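Local atomic coordinates of pollen-specific leucine-rich repeat extensin-like protein 1 (Arabidopsis thaliana, PDB entry 6TME), a protein that probably binds secreted RALF signalling peptides through its leucine-rich repeat domain and links them to the wall of the growing pollen tube. Residues A[122-127]-A[146-151]; A[292-297]-A[316-321]; A[205-210]-A[225-230]; A[91-96]-A[115-120]; A[164-169]-A[187-192]. One frame throughout, in Å; residues are numbered along the deposited sequence.

Contact 1 of 5, residues A[122-127]-A[146-151]; sequences HVNSNR and DVSNNR. With SO4 (sulfate ion), chain H.
Asn150 crosses to the loop at Val123, where its ND2 donates to Val123 O at 2.8 Å. The oxygen lies in the amide plane of Asn150, but ND2 stands above the carbonyl plane. Asn126 ND2 meets Val123 O from the opposite face, at 3.1 Å. One buried carbonyl is therefore gripped by two amides. Asn150 ND2 spends its second hydrogen on Val147 O. The other ends are used too: Asn126 OD1 accepts from Ile104 N, and Asn150 OD1 from Phe128 N. These are the consensus asparagines of leucine-rich repeats, repeated from coil to coil. The tight part continues with Val123 N to Asp146 O, 2.9 Å and nearly straight at 173°. Val123 CG2 lies alongside Val147 CG1 at 3.8 Å. Asn124 ND2 reaches Ser148 OG at 2.6 Å, with the hydroxyl in its amide plane. Ser148 OG and N both donate to Asp146 OD1, the latter closing an Asx turn. Asn149 ND2 donates to Ser125 OG at 2.8 Å. A chain of another protein also bonds Ser125 OG, Asn124 ND2 and Asp146 OD2, and stacks a ring on His122.

The arginine end is looser. Exposed Arg151 holds a sulfate edge-on, NE to O3 at 2.6 Å and NH2 to O4. Arg127 brings its CD beside it, while its NH2 binds Asp103 O and Ser60 OG. The turns are thus fixed by amide bonds; the sulfate, probably from the crystallisation liquor, suggests that this basic end could accept an anion.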
# COMPACT_ATOMS: atom_id res chain seq x y z
N HIS A 122 -6.21 -1.82 -14.52
CA HIS A 122 -5.18 -2.69 -13.94
C HIS A 122 -4.07 -2.88 -14.96
O HIS A 122 -4.29 -3.52 -15.99
CB HIS A 122 -5.77 -4.04 -13.54
CG HIS A 122 -6.87 -3.96 -12.52
ND1 HIS A 122 -7.68 -5.04 -12.22
CD2 HIS A 122 -7.31 -2.94 -11.74
CE1 HIS A 122 -8.57 -4.68 -11.31
NE2 HIS A 122 -8.37 -3.41 -11.01
N VAL A 123 -2.88 -2.34 -14.69
CA VAL A 123 -1.72 -2.60 -15.56
C VAL A 123 -0.51 -3.00 -14.73
O VAL A 123 0.63 -2.67 -15.08
CB VAL A 123 -1.40 -1.41 -16.50
CG1 VAL A 123 -2.54 -1.23 -17.57
CG2 VAL A 123 -1.21 -0.12 -15.73
N ASN A 124 -0.73 -3.78 -13.67
CA ASN A 124 0.38 -4.28 -12.86
C ASN A 124 1.38 -5.07 -13.70
O ASN A 124 1.01 -5.87 -14.56
CB ASN A 124 -0.10 -5.18 -11.73
CG ASN A 124 1.07 -5.93 -11.04
OD1 ASN A 124 1.51 -6.97 -11.50
ND2 ASN A 124 1.60 -5.35 -9.96
N SER A 125 2.67 -4.83 -13.41
CA SER A 125 3.79 -5.57 -14.01
C SER A 125 3.80 -5.43 -15.53
O SER A 125 3.79 -6.41 -16.27
CB SER A 125 3.76 -7.05 -13.60
OG SER A 125 3.91 -7.19 -12.18
N ASN A 126 3.81 -4.18 -15.98
CA ASN A 126 4.14 -3.85 -17.36
C ASN A 126 5.39 -2.98 -17.33
O ASN A 126 5.99 -2.75 -16.28
CB ASN A 126 2.97 -3.17 -18.06
CG ASN A 126 1.91 -4.16 -18.50
OD1 ASN A 126 2.01 -4.77 -19.58
ND2 ASN A 126 0.91 -4.36 -17.65
N ARG A 127 5.78 -2.48 -18.49
CA ARG A 127 6.90 -1.55 -18.52
C ARG A 127 6.44 -0.22 -19.08
O ARG A 127 7.06 0.33 -20.00
CB ARG A 127 8.06 -2.13 -19.32
CG ARG A 127 8.76 -3.29 -18.59
CD ARG A 127 9.66 -4.07 -19.52
NE ARG A 127 8.88 -4.56 -20.66
CZ ARG A 127 9.43 -5.02 -21.78
NH1 ARG A 127 10.75 -5.05 -21.89
NH2 ARG A 127 8.65 -5.45 -22.78
N ASP A 146 -4.45 0.85 -10.76
CA ASP A 146 -3.32 0.03 -10.32
C ASP A 146 -2.28 0.14 -11.42
O ASP A 146 -2.40 -0.51 -12.47
CB ASP A 146 -3.74 -1.42 -10.07
CG ASP A 146 -2.57 -2.31 -9.62
OD1 ASP A 146 -1.48 -1.78 -9.31
OD2 ASP A 146 -2.76 -3.55 -9.59
N VAL A 147 -1.28 0.99 -11.19
CA VAL A 147 -0.11 1.07 -12.06
C VAL A 147 1.13 0.49 -11.37
O VAL A 147 2.25 0.82 -11.74
CB VAL A 147 0.12 2.51 -12.55
CG1 VAL A 147 -1.05 2.94 -13.51
CG2 VAL A 147 0.25 3.49 -11.38
N SER A 148 0.94 -0.41 -10.41
CA SER A 148 2.07 -0.96 -9.67
C SER A 148 3.05 -1.70 -10.58
O SER A 148 2.65 -2.34 -11.56
CB SER A 148 1.58 -1.90 -8.57
OG SER A 148 0.85 -2.99 -9.11
N ASN A 149 4.34 -1.56 -10.28
CA ASN A 149 5.42 -2.33 -10.91
C ASN A 149 5.54 -1.99 -12.40
O ASN A 149 5.45 -2.85 -13.28
CB ASN A 149 5.25 -3.84 -10.70
CG ASN A 149 6.46 -4.61 -11.15
OD1 ASN A 149 7.57 -4.05 -11.23
ND2 ASN A 149 6.28 -5.88 -11.45
N ASN A 150 5.78 -0.72 -12.66
CA ASN A 150 5.94 -0.23 -14.03
C ASN A 150 7.21 0.63 -14.06
O ASN A 150 8.10 0.51 -13.20
CB ASN A 150 4.67 0.51 -14.46
CG ASN A 150 3.68 -0.42 -15.14
OD1 ASN A 150 3.85 -0.75 -16.31
ND2 ASN A 150 2.64 -0.83 -14.42
N ARG A 151 7.30 1.51 -15.05
CA ARG A 151 8.45 2.40 -15.21
C ARG A 151 8.01 3.85 -15.15
O ARG A 151 8.56 4.71 -15.84
CB ARG A 151 9.19 2.11 -16.51
CG ARG A 151 9.68 0.65 -16.61
CD ARG A 151 10.90 0.48 -15.72
NE ARG A 151 11.39 -0.90 -15.70
CZ ARG A 151 11.19 -1.74 -14.70
NH1 ARG A 151 10.50 -1.35 -13.63
NH2 ARG A 151 11.69 -2.97 -14.75
S SO4 H . 12.90 -3.74 -17.50
O1 SO4 H . 13.76 -3.92 -18.65
O2 SO4 H . 11.75 -4.65 -17.45
O3 SO4 H . 12.44 -2.36 -17.55
O4 SO4 H . 13.67 -4.01 -16.29

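Contact 2 of 5, residues A[292-297]-A[316-321]; sequences NKFTGF and NFFNGE
Asn316 reaches back to the loop of Phe294, and its OD1 accepts from Phe294 N at 3.2 Å. Its ND2 turns to Phe313 O and Phe289 O. Phe317 comes next. Its N donates to Phe294 O at 2.7 Å, and its ring lies alongside Lys293, whose CG meets the ring edge at CE2, 3.6 Å away. The ring also has a cation-pi contact with Lys349. Phe317 O receives a water that in turn accepts from Gly296 N, so the water links the two backbones. Phe318 points the same way as Phe294, and its CZ touches Phe294 CB at 3.4 Å. A CG placed beside the backbone N (chi1 -62°) lets its ring run alongside that neighbour. Asn319 N donates to Gly296 O at 3.0 Å. Gly320 N adds a weak bond to that oxygen. With no side chain at Gly320, the Phe297 ring lies flat on the backbone, its centre over Gly320 C. Glu321 N sits under the rim of the same face. Phe297 and Gly320 pair as parallel strands at the C-terminal end of the repeats. Helix 351-358 packs against Thr295 and Phe317 through Val357, and strand 269-271 meets Phe294 through Phe270.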
# COMPACT_ATOMS: atom_id res chain seq x y z
N ASN A 292 15.74 -0.26 14.63
CA ASN A 292 15.51 1.12 15.02
C ASN A 292 16.52 1.45 16.11
O ASN A 292 17.55 0.79 16.24
CB ASN A 292 14.04 1.28 15.42
CG ASN A 292 13.16 1.52 14.22
OD1 ASN A 292 13.28 2.54 13.55
ND2 ASN A 292 12.27 0.58 13.93
N LYS A 293 16.22 2.47 16.90
CA LYS A 293 17.07 2.84 18.02
C LYS A 293 16.26 2.91 19.30
O LYS A 293 16.52 3.75 20.17
CB LYS A 293 17.80 4.16 17.76
CG LYS A 293 19.09 3.96 17.01
CD LYS A 293 19.11 4.67 15.68
CE LYS A 293 19.10 6.17 15.84
NZ LYS A 293 19.27 6.82 14.52
N PHE A 294 15.27 2.04 19.44
CA PHE A 294 14.46 2.04 20.65
C PHE A 294 15.29 1.61 21.85
O PHE A 294 16.22 0.80 21.75
CB PHE A 294 13.28 1.08 20.54
CG PHE A 294 12.28 1.48 19.52
CD1 PHE A 294 11.49 2.60 19.70
CD2 PHE A 294 12.10 0.70 18.38
CE1 PHE A 294 10.54 2.96 18.75
CE2 PHE A 294 11.16 1.06 17.42
CZ PHE A 294 10.37 2.19 17.61
N THR A 295 14.90 2.13 23.01
CA THR A 295 15.55 1.81 24.27
C THR A 295 14.50 1.43 25.29
O THR A 295 13.30 1.67 25.10
CB THR A 295 16.40 2.98 24.77
OG1 THR A 295 15.60 4.16 24.82
CG2 THR A 295 17.59 3.21 23.85
N GLY A 296 14.96 0.83 26.38
CA GLY A 296 14.10 0.61 27.53
C GLY A 296 13.56 -0.79 27.62
O GLY A 296 14.18 -1.76 27.17
N PHE A 297 12.36 -0.89 28.18
CA PHE A 297 11.77 -2.16 28.57
C PHE A 297 10.67 -2.56 27.59
O PHE A 297 9.94 -1.70 27.09
CB PHE A 297 11.21 -2.06 30.00
CG PHE A 297 11.47 -3.26 30.83
CD1 PHE A 297 12.69 -3.42 31.48
CD2 PHE A 297 10.50 -4.26 30.95
CE1 PHE A 297 12.94 -4.55 32.23
CE2 PHE A 297 10.75 -5.39 31.71
CZ PHE A 297 11.97 -5.54 32.35
N ASN A 316 17.69 -3.27 18.21
CA ASN A 316 17.35 -2.04 18.92
C ASN A 316 18.30 -1.92 20.10
O ASN A 316 19.37 -2.55 20.14
CB ASN A 316 15.86 -2.05 19.29
CG ASN A 316 14.97 -1.73 18.09
OD1 ASN A 316 14.99 -0.61 17.59
ND2 ASN A 316 14.23 -2.72 17.60
N PHE A 317 17.93 -1.12 21.10
CA PHE A 317 18.74 -1.08 22.33
C PHE A 317 17.87 -1.32 23.57
O PHE A 317 18.01 -0.63 24.58
CB PHE A 317 19.48 0.25 22.48
CG PHE A 317 20.36 0.59 21.32
CD1 PHE A 317 21.70 0.32 21.35
CD2 PHE A 317 19.83 1.21 20.20
CE1 PHE A 317 22.52 0.64 20.30
CE2 PHE A 317 20.64 1.54 19.14
CZ PHE A 317 22.00 1.25 19.19
N PHE A 318 16.95 -2.28 23.50
CA PHE A 318 16.20 -2.64 24.69
C PHE A 318 17.14 -3.26 25.73
O PHE A 318 17.99 -4.10 25.39
CB PHE A 318 15.06 -3.59 24.32
CG PHE A 318 14.03 -2.99 23.37
CD1 PHE A 318 13.16 -1.99 23.79
CD2 PHE A 318 13.93 -3.44 22.06
CE1 PHE A 318 12.21 -1.45 22.92
CE2 PHE A 318 13.00 -2.89 21.18
CZ PHE A 318 12.14 -1.90 21.61
N ASN A 319 17.01 -2.83 26.98
CA ASN A 319 17.83 -3.36 28.06
C ASN A 319 17.03 -4.20 29.05
O ASN A 319 17.60 -4.66 30.04
CB ASN A 319 18.58 -2.23 28.79
CG ASN A 319 17.64 -1.25 29.51
OD1 ASN A 319 16.42 -1.31 29.38
ND2 ASN A 319 18.23 -0.35 30.28
N GLY A 320 15.74 -4.42 28.81
CA GLY A 320 14.95 -5.32 29.62
C GLY A 320 13.76 -5.84 28.84
O GLY A 320 13.26 -5.18 27.92
N GLU A 321 13.32 -7.05 29.19
CA GLU A 321 12.11 -7.59 28.59
C GLU A 321 11.38 -8.45 29.61
O GLU A 321 12.01 -9.13 30.42
CB GLU A 321 12.39 -8.40 27.33
CG GLU A 321 13.30 -9.60 27.51
CD GLU A 321 13.55 -10.34 26.19
OE1 GLU A 321 12.90 -10.00 25.18
OE2 GLU A 321 14.39 -11.26 26.16
O HOH W 1 17.59 0.41 27.00

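Contact 3 of 5, residues A[205-210]-A[225-230]; sequences ETIGKS and CIPKTI
Thr229 stands against the turn that starts at Glu205, and its side chain can be followed outward. CB lies 3.6 Å from Glu205 O. OG1 sits between the backbone N and the carbonyl carbon (chi1 47°), and this turns the hydroxyl to the neighbouring turn. It donates to Glu205 O at 2.9 Å, tilted 31° from the carbonyl plane. The same OG1 rests 3.8 Å from Ile207 CG2. The methyl CG2 ends 3.8 Å from Glu205 O, so both branches of the threonine stay close to one carbonyl.

Around this bond lie mainly van der Waals contacts. Ile207 CG2 meets Pro227 CG at 4.2 Å, the two side chains crossing at about a right angle. Glu205 bends at its second torsion and brings OE1 to 3.8 Å from Pro227 CB. Gly208 CA lies 3.2 Å from Thr229 O, a closeness that goes with the lack of a side chain there.

Both segments carry a short 3-10 turn, at 207-209 and 228-230. They belong to successive coils on the convex side of the leucine-rich repeat solenoid, where plant-type repeats have an Ile-Pro step followed by such turns. Thr206 OG1 also bonds back to the preceding coil, at Pro182 O. The chemistry implies that neighbouring turns are joined here by a single hydroxyl bond and a small aliphatic patch, with the carboxylate of exposed Glu205 beside Pro227.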
# COMPACT_ATOMS: atom_id res chain seq x y z
N GLU A 205 0.57 15.70 7.86
CA GLU A 205 -0.28 15.81 9.04
C GLU A 205 -1.71 15.36 8.77
O GLU A 205 -2.45 15.05 9.71
CB GLU A 205 -0.28 17.25 9.55
CG GLU A 205 1.07 17.70 10.12
CD GLU A 205 1.38 17.04 11.46
OE1 GLU A 205 0.42 16.61 12.14
OE2 GLU A 205 2.58 16.95 11.82
N THR A 206 -2.12 15.31 7.50
CA THR A 206 -3.48 14.95 7.12
C THR A 206 -3.75 13.45 7.24
O THR A 206 -4.91 13.04 7.07
CB THR A 206 -3.74 15.37 5.69
OG1 THR A 206 -2.67 14.86 4.88
CG2 THR A 206 -3.78 16.88 5.58
N ILE A 207 -2.73 12.64 7.50
CA ILE A 207 -2.92 11.19 7.53
C ILE A 207 -4.09 10.78 8.42
O ILE A 207 -4.79 9.79 8.12
CB ILE A 207 -1.62 10.50 7.97
CG1 ILE A 207 -1.72 9.01 7.73
CG2 ILE A 207 -1.32 10.79 9.45
CD1 ILE A 207 -0.43 8.30 7.99
N GLY A 208 -4.36 11.53 9.50
CA GLY A 208 -5.46 11.18 10.37
C GLY A 208 -6.82 11.28 9.73
O GLY A 208 -7.81 10.74 10.27
N LYS A 209 -6.91 11.97 8.58
CA LYS A 209 -8.18 12.07 7.87
C LYS A 209 -8.49 10.81 7.07
O LYS A 209 -9.65 10.60 6.72
CB LYS A 209 -8.19 13.28 6.93
CG LYS A 209 -8.09 14.65 7.62
CD LYS A 209 -9.38 15.06 8.29
CE LYS A 209 -9.34 16.49 8.81
NZ LYS A 209 -10.52 16.80 9.67
N SER A 210 -7.50 9.95 6.81
CA SER A 210 -7.72 8.86 5.87
C SER A 210 -8.70 7.84 6.44
O SER A 210 -8.75 7.59 7.64
CB SER A 210 -6.41 8.17 5.49
OG SER A 210 -6.10 7.07 6.34
N CYS A 225 8.95 12.59 11.82
CA CYS A 225 8.20 11.85 12.82
C CYS A 225 6.92 11.28 12.22
O CYS A 225 6.43 11.74 11.19
CB CYS A 225 7.86 12.76 14.01
SG CYS A 225 9.28 13.51 14.94
N ILE A 226 6.39 10.25 12.87
CA ILE A 226 5.00 9.86 12.61
C ILE A 226 4.08 10.90 13.23
O ILE A 226 4.23 11.21 14.42
CB ILE A 226 4.72 8.47 13.17
CG1 ILE A 226 5.63 7.43 12.53
CG2 ILE A 226 3.25 8.12 12.98
CD1 ILE A 226 5.53 6.08 13.22
N PRO A 227 3.12 11.45 12.50
CA PRO A 227 2.29 12.53 13.07
C PRO A 227 1.38 12.03 14.19
O PRO A 227 0.89 10.90 14.15
CB PRO A 227 1.47 13.02 11.87
CG PRO A 227 2.24 12.59 10.67
CD PRO A 227 2.89 11.28 11.06
N LYS A 228 1.17 12.89 15.19
CA LYS A 228 0.28 12.56 16.31
C LYS A 228 -1.14 12.25 15.86
O LYS A 228 -1.87 11.55 16.58
CB LYS A 228 0.25 13.71 17.34
CG LYS A 228 1.39 13.73 18.35
N THR A 229 -1.55 12.77 14.69
CA THR A 229 -2.88 12.54 14.11
C THR A 229 -3.10 11.10 13.64
O THR A 229 -4.24 10.74 13.32
CB THR A 229 -3.13 13.48 12.92
OG1 THR A 229 -1.99 13.47 12.05
CG2 THR A 229 -3.37 14.91 13.39
N ILE A 230 -2.05 10.27 13.61
CA ILE A 230 -2.23 8.87 13.22
C ILE A 230 -3.32 8.18 14.04
O ILE A 230 -3.96 7.23 13.56
CB ILE A 230 -0.90 8.12 13.34
CG1 ILE A 230 -1.03 6.75 12.68
CG2 ILE A 230 -0.50 7.96 14.83
CD1 ILE A 230 0.29 6.16 12.27

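Contact 4 of 5, residues A[91-96]-A[115-120]; sequences VLVVAG and LTDVAL
The first torsions of Asp117 and Val93, both near -60°, turn the two side chains to each other. In Asp117, CG lies beside the backbone N (chi1 -58°), which carries the carboxylate across to Val93. In Val93 (chi1 -54°), CG1 lies beside its own backbone N and faces the acid. OD2 of Asp117 rests 3.3 Å from Val93 CB and close to CG1, and the two side chains cross at about a right angle. The same OD2 accepts from a water at 2.7 Å, and this water takes the hydrogen of Val94 N at 2.9 Å. The water thus joins the strand to the turn where no direct bond is made. Asp117 OD1 has a weak, long ion pair with Arg43 of helix 43-56.

Further on, Val94 and Val118 lie side by side, CG1 to CG2 at 4.0 Å. Leu115 CD2 approaches the same Val94 CG1 at 4.3 Å. Ala47 of the helix covers Val94 and Leu115. Beyond them the backbones bond directly. Ala119 N donates to Ala95 O at 2.9 Å, and Leu120 N adds a weak bond. Gly96 pairs with Leu120 in parallel fashion.

Leu115 to Val118 form a type I turn that leads into strand 120-122. A classic beta bulge sets Ala95 and Gly96 opposite Phe81 of strand 80-85. The contact therefore joins the N-terminal cap of the leucine-rich repeats to the next coil. In a chain of another protein, an aromatic side chain bonds Asp117 O, and aromatic side chains pack on Val93 and Ala95. The chemistry implies an aliphatic cluster beside a single bridging water held by Asp117.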
# COMPACT_ATOMS: atom_id res chain seq x y z
N VAL A 91 -26.98 0.58 -23.31
CA VAL A 91 -25.79 1.10 -23.96
C VAL A 91 -24.56 0.31 -23.52
O VAL A 91 -24.42 -0.05 -22.33
CB VAL A 91 -25.63 2.60 -23.66
CG1 VAL A 91 -24.30 3.12 -24.23
CG2 VAL A 91 -26.83 3.36 -24.24
N LEU A 92 -23.69 0.01 -24.48
CA LEU A 92 -22.45 -0.73 -24.28
C LEU A 92 -21.30 0.25 -24.14
O LEU A 92 -21.17 1.16 -24.97
CB LEU A 92 -22.17 -1.66 -25.47
CG LEU A 92 -21.00 -2.64 -25.36
CD1 LEU A 92 -21.27 -3.68 -24.27
CD2 LEU A 92 -20.75 -3.33 -26.71
N VAL A 93 -20.47 0.08 -23.09
CA VAL A 93 -19.33 0.96 -22.82
C VAL A 93 -18.11 0.14 -22.45
O VAL A 93 -18.21 -1.00 -21.98
CB VAL A 93 -19.62 1.99 -21.69
CG1 VAL A 93 -20.88 2.80 -21.97
CG2 VAL A 93 -19.70 1.30 -20.32
N VAL A 94 -16.93 0.72 -22.69
CA VAL A 94 -15.67 0.16 -22.20
C VAL A 94 -15.51 0.61 -20.75
O VAL A 94 -15.31 1.80 -20.47
CB VAL A 94 -14.47 0.61 -23.06
CG1 VAL A 94 -13.16 0.20 -22.40
CG2 VAL A 94 -14.56 0.02 -24.47
N ALA A 95 -15.60 -0.33 -19.83
CA ALA A 95 -15.66 -0.04 -18.40
C ALA A 95 -14.39 -0.44 -17.69
O ALA A 95 -14.18 -0.01 -16.54
CB ALA A 95 -16.85 -0.77 -17.74
N GLY A 96 -13.56 -1.24 -18.32
CA GLY A 96 -12.40 -1.78 -17.66
C GLY A 96 -11.26 -2.07 -18.61
O GLY A 96 -11.47 -2.44 -19.77
N LEU A 115 -11.41 7.40 -22.81
CA LEU A 115 -12.07 6.22 -22.23
C LEU A 115 -12.93 6.61 -21.03
O LEU A 115 -12.73 6.15 -19.90
CB LEU A 115 -11.03 5.18 -21.85
CG LEU A 115 -10.30 4.61 -23.06
CD1 LEU A 115 -9.10 3.75 -22.64
CD2 LEU A 115 -11.28 3.81 -23.91
N THR A 116 -13.93 7.47 -21.28
CA THR A 116 -14.58 8.17 -20.18
C THR A 116 -15.47 7.27 -19.34
O THR A 116 -15.95 7.71 -18.29
CB THR A 116 -15.42 9.35 -20.68
OG1 THR A 116 -16.31 8.91 -21.69
CG2 THR A 116 -14.53 10.48 -21.23
N ASP A 117 -15.70 6.03 -19.75
CA ASP A 117 -16.51 5.12 -18.94
C ASP A 117 -15.67 4.18 -18.09
O ASP A 117 -16.24 3.37 -17.36
CB ASP A 117 -17.45 4.32 -19.85
CG ASP A 117 -18.37 5.22 -20.67
OD1 ASP A 117 -19.03 6.09 -20.05
OD2 ASP A 117 -18.40 5.10 -21.93
N VAL A 118 -14.34 4.25 -18.18
CA VAL A 118 -13.51 3.28 -17.49
C VAL A 118 -13.53 3.56 -15.99
O VAL A 118 -13.35 4.70 -15.55
CB VAL A 118 -12.08 3.30 -18.04
CG1 VAL A 118 -11.14 2.61 -17.08
CG2 VAL A 118 -12.03 2.61 -19.38
N ALA A 119 -13.80 2.53 -15.21
CA ALA A 119 -13.72 2.59 -13.76
C ALA A 119 -12.66 1.66 -13.20
O ALA A 119 -12.27 1.81 -12.03
CB ALA A 119 -15.07 2.24 -13.13
N LEU A 120 -12.18 0.72 -14.00
CA LEU A 120 -11.19 -0.24 -13.56
C LEU A 120 -10.01 -0.15 -14.50
O LEU A 120 -10.17 -0.27 -15.73
CB LEU A 120 -11.79 -1.64 -13.54
CG LEU A 120 -10.97 -2.84 -13.10
CD1 LEU A 120 -11.98 -3.80 -12.53
CD2 LEU A 120 -10.20 -3.48 -14.28
O HOH W 2 -17.06 3.45 -23.67

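Contact 5 of 5, residues A[164-169]-A[187-192]; sequences PSLKFL and KDLDAI. With SO4 (sulfate ion), chain I.
Lys167 O takes two hydrogens from the next coil, Asp190 N at 2.8 Å and Ala191 N in a weaker bond. Two residues on, Leu169 N donates to Ala191 O at 3.2 Å, nearly straight (N-H...O 169°). From there Phe168 pairs with Ala191 and Leu169 with Ile192 as parallel strands. An inverse gamma turn centred on Asp188 precedes the second strand. A water bridges Leu166 O and Asp188 OD2, donating to both, although Asp188 is poorly ordered.

These are adjacent parallel strands of the leucine-rich repeat solenoid, and their two faces differ. Leu166, Leu189 and Leu169 meet on the inner side. Leu189 CD2 is the shared point: it lies 3.5 Å from Leu166 CG and 4.0 Å from Leu169 CB.

Phe168 and Ala191 are on the concave side, CD2 to CB at 3.8 Å, where a chain of another protein packs against both. Lys167 runs out extended, CG opposite the backbone N (chi1 177°). Its CE passes Asp190 CB at 3.6 Å, and NZ bonds O1 of a sulfate, probably from the crystallisation liquor, at 2.5 Å. Tyr143 OH binds this sulfate too. Lys167 NZ also bonds the backbone of the other protein, and Lys167 makes a cation-pi contact with an aromatic side chain there. Asp190 OD1 bonds Ser213 OG, and OD2 bonds an aromatic side chain of the other protein. Lys187 sends NZ to Trp163 O, near Pro164.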
# COMPACT_ATOMS: atom_id res chain seq x y z
N PRO A 164 -13.58 11.56 -8.30
CA PRO A 164 -14.48 11.60 -7.13
C PRO A 164 -14.93 10.24 -6.61
O PRO A 164 -15.54 10.17 -5.54
CB PRO A 164 -15.68 12.40 -7.64
CG PRO A 164 -15.69 12.14 -9.17
CD PRO A 164 -14.22 12.04 -9.54
N SER A 165 -14.67 9.15 -7.33
CA SER A 165 -15.12 7.83 -6.91
C SER A 165 -13.94 6.92 -6.60
O SER A 165 -14.11 5.71 -6.47
CB SER A 165 -16.00 7.22 -8.01
OG SER A 165 -17.34 7.68 -7.91
N LEU A 166 -12.75 7.49 -6.49
CA LEU A 166 -11.54 6.69 -6.34
C LEU A 166 -11.48 5.99 -4.98
O LEU A 166 -11.64 6.61 -3.92
CB LEU A 166 -10.33 7.57 -6.55
CG LEU A 166 -9.00 6.85 -6.33
CD1 LEU A 166 -8.85 5.75 -7.33
CD2 LEU A 166 -7.83 7.81 -6.42
N LYS A 167 -11.25 4.68 -5.01
CA LYS A 167 -11.24 3.84 -3.83
C LYS A 167 -9.92 3.09 -3.64
O LYS A 167 -9.54 2.81 -2.50
CB LYS A 167 -12.38 2.81 -3.91
CG LYS A 167 -12.39 1.84 -2.74
CD LYS A 167 -13.64 1.04 -2.64
CE LYS A 167 -13.88 0.60 -1.20
NZ LYS A 167 -14.97 -0.40 -1.12
N PHE A 168 -9.22 2.76 -4.72
CA PHE A 168 -8.04 1.91 -4.69
C PHE A 168 -7.01 2.58 -5.58
O PHE A 168 -7.25 2.79 -6.78
CB PHE A 168 -8.37 0.51 -5.21
CG PHE A 168 -7.23 -0.48 -5.13
CD1 PHE A 168 -6.19 -0.46 -6.05
CD2 PHE A 168 -7.24 -1.47 -4.16
CE1 PHE A 168 -5.18 -1.40 -5.98
CE2 PHE A 168 -6.25 -2.40 -4.10
CZ PHE A 168 -5.23 -2.37 -5.00
N LEU A 169 -5.89 2.96 -4.98
CA LEU A 169 -4.78 3.60 -5.68
C LEU A 169 -3.53 2.80 -5.38
O LEU A 169 -3.09 2.76 -4.23
CB LEU A 169 -4.63 5.04 -5.23
CG LEU A 169 -3.55 5.89 -5.91
CD1 LEU A 169 -3.64 5.81 -7.41
CD2 LEU A 169 -3.64 7.35 -5.46
N LYS A 187 -9.10 12.23 0.23
CA LYS A 187 -9.96 11.35 -0.56
C LYS A 187 -10.44 10.18 0.30
O LYS A 187 -9.79 9.79 1.27
CB LYS A 187 -9.21 10.81 -1.78
CG LYS A 187 -8.40 11.82 -2.57
CD LYS A 187 -9.29 12.60 -3.51
CE LYS A 187 -9.77 11.75 -4.68
NZ LYS A 187 -11.05 12.28 -5.20
N ASP A 188 -11.59 9.60 -0.06
CA ASP A 188 -12.05 8.43 0.70
C ASP A 188 -11.51 7.12 0.08
O ASP A 188 -12.23 6.23 -0.33
CB ASP A 188 -13.57 8.44 0.85
CG ASP A 188 -14.34 8.22 -0.46
OD1 ASP A 188 -15.58 8.34 -0.40
OD2 ASP A 188 -13.74 7.95 -1.52
N LEU A 189 -10.19 7.04 0.04
CA LEU A 189 -9.54 5.82 -0.42
C LEU A 189 -9.68 4.72 0.63
O LEU A 189 -9.64 4.97 1.84
CB LEU A 189 -8.05 6.10 -0.70
CG LEU A 189 -7.81 6.86 -2.00
CD1 LEU A 189 -6.43 7.46 -2.01
CD2 LEU A 189 -7.95 5.90 -3.16
N ASP A 190 -9.90 3.50 0.15
CA ASP A 190 -9.83 2.33 1.02
C ASP A 190 -8.41 1.78 1.09
O ASP A 190 -8.05 1.16 2.09
CB ASP A 190 -10.80 1.25 0.51
CG ASP A 190 -10.54 -0.12 1.13
OD1 ASP A 190 -10.72 -0.29 2.36
OD2 ASP A 190 -10.15 -1.05 0.38
N ALA A 191 -7.60 2.01 0.06
CA ALA A 191 -6.30 1.38 -0.03
C ALA A 191 -5.35 2.32 -0.75
O ALA A 191 -5.67 2.82 -1.84
CB ALA A 191 -6.37 0.04 -0.77
N ILE A 192 -4.19 2.57 -0.15
CA ILE A 192 -3.16 3.47 -0.67
C ILE A 192 -1.84 2.71 -0.60
O ILE A 192 -1.30 2.48 0.49
CB ILE A 192 -3.09 4.78 0.12
CG1 ILE A 192 -4.48 5.37 0.33
CG2 ILE A 192 -2.19 5.81 -0.56
CD1 ILE A 192 -4.56 6.48 1.37
S SO4 I . -18.22 1.07 -2.41
O1 SO4 I . -17.31 0.02 -1.94
O2 SO4 I . -18.62 0.81 -3.80
O3 SO4 I . -19.40 1.11 -1.56
O4 SO4 I . -17.53 2.36 -2.34
O HOH W 3 -12.42 9.16 -3.38

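How the contacts relate
All five contacts join successive coils of one solenoid, and they run in series along the chain. Contacts 1, 4 and 5 are buried, whereas contacts 2 and 3 are only partly so. Contacts 4 and 5 involve strands of the same set, about 18 Å apart between centres, and both pair backbones beside aliphatic side chains. Contact 1 holds the turns that follow such strands, with amide bonds in place of most apolar packing. Contact 3 is on the convex side and has one hydroxyl bond beside aliphatic packing. Contact 2 lies at the C-terminal end, about 54 Å from contact 4 between centres, and is rich in phenylalanine. Another protein's chain reaches contacts 1, 4 and 5, but not 2 or 3.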